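Local structure of p22 protein (Trypanosoma brucei, 3JV1) at residues A[15-18]-A[19-22]; A[173-176]-A[177-181]. The protein probably acts as an accessory factor in mitochondrial RNA editing, specific for the cytochrome oxidase subunit II transcript, and belongs to the Mam33 family. All blocks are in the same frame, centred on the assembly; numbering follows the deposited sequence.

Contact 1: residues A[15-18]-A[19-22]; sequences LEDE and RQRA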
# COMPACT_ATOMS: atom_id res chain seq x y z
N LEU A 15 19.99 -19.91 -18.32
CA LEU A 15 18.87 -20.46 -19.07
C LEU A 15 19.16 -21.91 -19.46
O LEU A 15 18.30 -22.79 -19.33
CB LEU A 15 18.60 -19.65 -20.34
CG LEU A 15 17.15 -19.41 -20.78
CD1 LEU A 15 17.13 -19.09 -22.27
CD2 LEU A 15 16.29 -20.64 -20.50
N GLU A 16 20.38 -22.16 -19.94
CA GLU A 16 20.77 -23.50 -20.33
C GLU A 16 20.84 -24.43 -19.13
O GLU A 16 20.36 -25.56 -19.20
CB GLU A 16 22.12 -23.48 -21.05
CG GLU A 16 22.11 -22.70 -22.35
CD GLU A 16 23.45 -22.73 -23.07
OE1 GLU A 16 24.48 -22.35 -22.47
OE2 GLU A 16 23.47 -23.14 -24.25
N ASP A 17 21.42 -23.96 -18.03
CA ASP A 17 21.52 -24.79 -16.83
C ASP A 17 20.15 -25.10 -16.24
O ASP A 17 19.83 -26.24 -15.96
CB ASP A 17 22.39 -24.12 -15.76
CG ASP A 17 23.84 -23.99 -16.18
OD1 ASP A 17 24.21 -24.55 -17.23
OD2 ASP A 17 24.61 -23.33 -15.45
N GLU A 18 19.34 -24.06 -16.06
CA GLU A 18 18.00 -24.19 -15.51
C GLU A 18 17.21 -25.32 -16.19
O GLU A 18 16.65 -26.19 -15.52
CB GLU A 18 17.25 -22.87 -15.66
CG GLU A 18 15.78 -22.91 -15.27
CD GLU A 18 15.53 -23.24 -13.81
OE1 GLU A 18 16.49 -23.27 -13.00
OE2 GLU A 18 14.35 -23.46 -13.45
N ARG A 19 17.18 -25.30 -17.52
CA ARG A 19 16.46 -26.31 -18.30
C ARG A 19 16.93 -27.75 -18.04
O ARG A 19 16.23 -28.71 -18.38
CB ARG A 19 16.59 -26.00 -19.79
CG ARG A 19 15.90 -24.72 -20.24
CD ARG A 19 16.19 -24.46 -21.72
NE ARG A 19 15.57 -23.23 -22.21
CZ ARG A 19 15.83 -22.70 -23.40
NH1 ARG A 19 16.69 -23.28 -24.23
NH2 ARG A 19 15.22 -21.58 -23.78
N GLN A 20 18.12 -27.91 -17.45
CA GLN A 20 18.66 -29.24 -17.17
C GLN A 20 18.44 -29.65 -15.72
O GLN A 20 18.74 -30.79 -15.34
CB GLN A 20 20.15 -29.29 -17.46
CG GLN A 20 20.53 -29.06 -18.91
CD GLN A 20 22.03 -29.01 -19.08
OE1 GLN A 20 22.73 -30.00 -18.84
NE2 GLN A 20 22.55 -27.86 -19.50
N ARG A 21 17.94 -28.73 -14.91
CA ARG A 21 17.71 -29.01 -13.51
C ARG A 21 16.43 -29.81 -13.30
O ARG A 21 15.44 -29.61 -14.00
CB ARG A 21 17.66 -27.70 -12.72
CG ARG A 21 19.03 -27.03 -12.63
CD ARG A 21 18.96 -25.61 -12.09
NE ARG A 21 20.27 -24.97 -12.13
CZ ARG A 21 20.46 -23.65 -12.18
NH1 ARG A 21 19.42 -22.83 -12.20
NH2 ARG A 21 21.69 -23.16 -12.23
N ALA A 22 16.47 -30.73 -12.34
CA ALA A 22 15.31 -31.56 -12.03
C ALA A 22 14.34 -30.74 -11.19
O ALA A 22 14.70 -29.71 -10.62
CB ALA A 22 15.75 -32.80 -11.27
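Glu18 and Arg21 meet across the type I turn at the C-terminal end region of helix 2-18, where Arg21 NH1 forms a salt bridge with Glu18 OE1 at 3.1 Å. The glutamate chain starts anti to its backbone N (chi1 173°) and bends at chi2, which brings the carboxylate up beside the guanidinium with the two planes 77° apart. Such a steep setting lets one N-H reach one oxygen instead of pairing two with two. Glu18 OE2 is held by Gln167 of helix 152-181, and Arg21 NH1 also has Glu14 as a salt-bridge partner. The methylene of Asp17 and the backbone N of Glu18 lie over one face of the Arg21 guanidinium.

Arg19 N still bonds to Leu15 O at 3.3 Å in the i to i+4 manner; Gln20 N then turns to Asp17 O at 2.8 Å, and Arg21 N to Glu18 O at 2.9 Å, both i to i+3. Buried Leu15 packs its methyls against the extended Arg19, CD2 lying 3.2 Å from NE and CD1 over one guanidinium face. A long arginine suits this place because its stem is apolar while its charged end lies in an exposed position, beside Glu171 of helix 152-181.

This packing and the bridge of buried Glu18 are the tight part; the solvent side is looser, where exposed Gln20 reaches back with NE2 to Glu16 O at 3.2 Å, above the carbonyl plane. The guanidinium and the Gln167 amide would probably stabilise the negative charge of Glu18, although Arg21 is shared with Glu14.

Contact 2: residues A[173-176]-A[177-181]; sequences WLSS and INKFV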
# COMPACT_ATOMS: atom_id res chain seq x y z
N TRP A 173 12.10 -14.61 -18.26
CA TRP A 173 12.84 -13.51 -17.63
C TRP A 173 14.29 -13.56 -18.12
O TRP A 173 14.82 -12.58 -18.62
CB TRP A 173 12.76 -13.67 -16.11
CG TRP A 173 13.51 -12.65 -15.30
CD1 TRP A 173 13.08 -11.41 -14.93
CD2 TRP A 173 14.78 -12.84 -14.66
NE1 TRP A 173 13.99 -10.82 -14.10
CE2 TRP A 173 15.05 -11.67 -13.92
CE3 TRP A 173 15.72 -13.88 -14.65
CZ2 TRP A 173 16.22 -11.51 -13.17
CZ3 TRP A 173 16.89 -13.72 -13.90
CH2 TRP A 173 17.12 -12.54 -13.17
N LEU A 174 14.92 -14.72 -17.98
CA LEU A 174 16.31 -14.90 -18.42
C LEU A 174 16.49 -14.57 -19.90
O LEU A 174 17.40 -13.84 -20.28
CB LEU A 174 16.76 -16.35 -18.19
CG LEU A 174 16.89 -16.84 -16.74
CD1 LEU A 174 17.08 -18.35 -16.71
CD2 LEU A 174 18.07 -16.13 -16.09
N SER A 175 15.60 -15.12 -20.72
CA SER A 175 15.64 -14.91 -22.16
C SER A 175 15.45 -13.46 -22.58
O SER A 175 16.16 -12.96 -23.45
CB SER A 175 14.58 -15.77 -22.84
OG SER A 175 14.56 -15.52 -24.23
N SER A 176 14.48 -12.79 -21.99
CA SER A 176 14.23 -11.40 -22.36
C SER A 176 15.38 -10.48 -21.91
O SER A 176 15.70 -9.52 -22.61
CB SER A 176 12.88 -10.91 -21.81
OG SER A 176 12.76 -11.13 -20.42
N ILE A 177 16.00 -10.77 -20.78
CA ILE A 177 17.11 -9.94 -20.33
C ILE A 177 18.31 -10.17 -21.24
O ILE A 177 19.04 -9.25 -21.56
CB ILE A 177 17.51 -10.22 -18.85
CG1 ILE A 177 16.39 -9.76 -17.92
CG2 ILE A 177 18.79 -9.47 -18.50
CD1 ILE A 177 16.60 -10.14 -16.47
N ASN A 178 18.49 -11.42 -21.66
CA ASN A 178 19.57 -11.79 -22.56
C ASN A 178 19.43 -11.02 -23.88
O ASN A 178 20.39 -10.43 -24.37
CB ASN A 178 19.52 -13.29 -22.84
CG ASN A 178 20.57 -13.73 -23.84
OD1 ASN A 178 21.74 -13.90 -23.51
ND2 ASN A 178 20.15 -13.90 -25.09
N LYS A 179 18.23 -11.04 -24.45
CA LYS A 179 17.98 -10.33 -25.70
C LYS A 179 18.19 -8.84 -25.53
O LYS A 179 18.78 -8.18 -26.39
CB LYS A 179 16.55 -10.58 -26.19
CG LYS A 179 16.22 -12.04 -26.48
CD LYS A 179 14.78 -12.19 -26.93
CE LYS A 179 14.35 -13.65 -26.99
NZ LYS A 179 15.15 -14.44 -27.96
N PHE A 180 17.71 -8.31 -24.40
CA PHE A 180 17.82 -6.88 -24.09
C PHE A 180 19.27 -6.42 -24.02
O PHE A 180 19.64 -5.40 -24.58
CB PHE A 180 17.14 -6.58 -22.75
CG PHE A 180 17.05 -5.12 -22.42
CD1 PHE A 180 16.13 -4.30 -23.07
CD2 PHE A 180 17.88 -4.56 -21.46
CE1 PHE A 180 16.04 -2.95 -22.77
CE2 PHE A 180 17.80 -3.21 -21.15
CZ PHE A 180 16.87 -2.40 -21.80
N VAL A 181 20.09 -7.19 -23.31
CA VAL A 181 21.50 -6.85 -23.14
C VAL A 181 22.32 -7.16 -24.40
O VAL A 181 23.50 -6.82 -24.48
CB VAL A 181 22.08 -7.60 -21.92
CG1 VAL A 181 23.54 -7.26 -21.74
CG2 VAL A 181 21.29 -7.20 -20.68
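Ile177 lays its CD1 methyl over one face of the Trp173 indole, 3.6 Å from the centroid of the five-membered ring and 21° off the ring normal, a CH-pi contact one helical turn apart. CG1 stands anti to the carbonyl carbon of Ile177 (chi1 -68°), which directs the extended branch back along the helix to the ring, with CD1 closest to CE2 at 3.4 Å. Isoleucine suits the place because its unbranched CG1-CD1 arm can set a methyl over the indole, whose N-H is not left over: Trp173 NE1 donates to Val101 O of the second subunit.

The main chain is satisfied in the regular i to i+4 pattern of an alpha helix. Ile177 N bonds to Trp173 O at 3.1 Å, Asn178 N to Leu174 O, Lys179 N to Ser175 O, Phe180 N to Ser176 O at 3.0 Å, and Val181 N to Ile177 O at 2.9 Å; Asn178 O takes a hydrogen bond from Ser182 OG. These residues belong to the last turns of helix 152-181, the long C-terminal helix of this Mam33-family protein, whose Leu174, Asn178 and Val181 face helix 2-18 while Trp173, Ser176, Ile177 and Phe180 pack on the second subunit.

Buried Ser176 has its hydroxyl between backbone N and carbonyl carbon (chi1 53°), turned back toward the preceding turn. There OG is hydrogen-bonded to Glu172 O, with Trp173 O a second acceptor within reach at 3.1 Å; serine is small enough to pack on Phe103 of the second subunit while its helix supplies the polar partner. On the more exposed side, Lys179 bends at chi4 and sets CE 3.3 Å from Ser175 OG. Phe180 turns from the helix to meet Phe103 of the second subunit edge-to-face.

In the fold
Contact 1 precedes contact 2 along the chain, and their centres lie about 16 Å apart, both about 26 Å from the centre of the chain and on the same side of it. Contact 1 lies at the C-terminal end region of helix 2-18 and the turn that follows, contact 2 near the end of helix 152-181; the terminal helices pack on each other at one end of the chain, away from the antiparallel sheet. The two contacts touch directly: Leu15 CA packs 3.6 Å from Leu174 CD1. Helix 152-181 therefore joins the N-terminal helix on one side and, through contact 2, the second subunit on another, linking intrachain packing to assembly of the trimer.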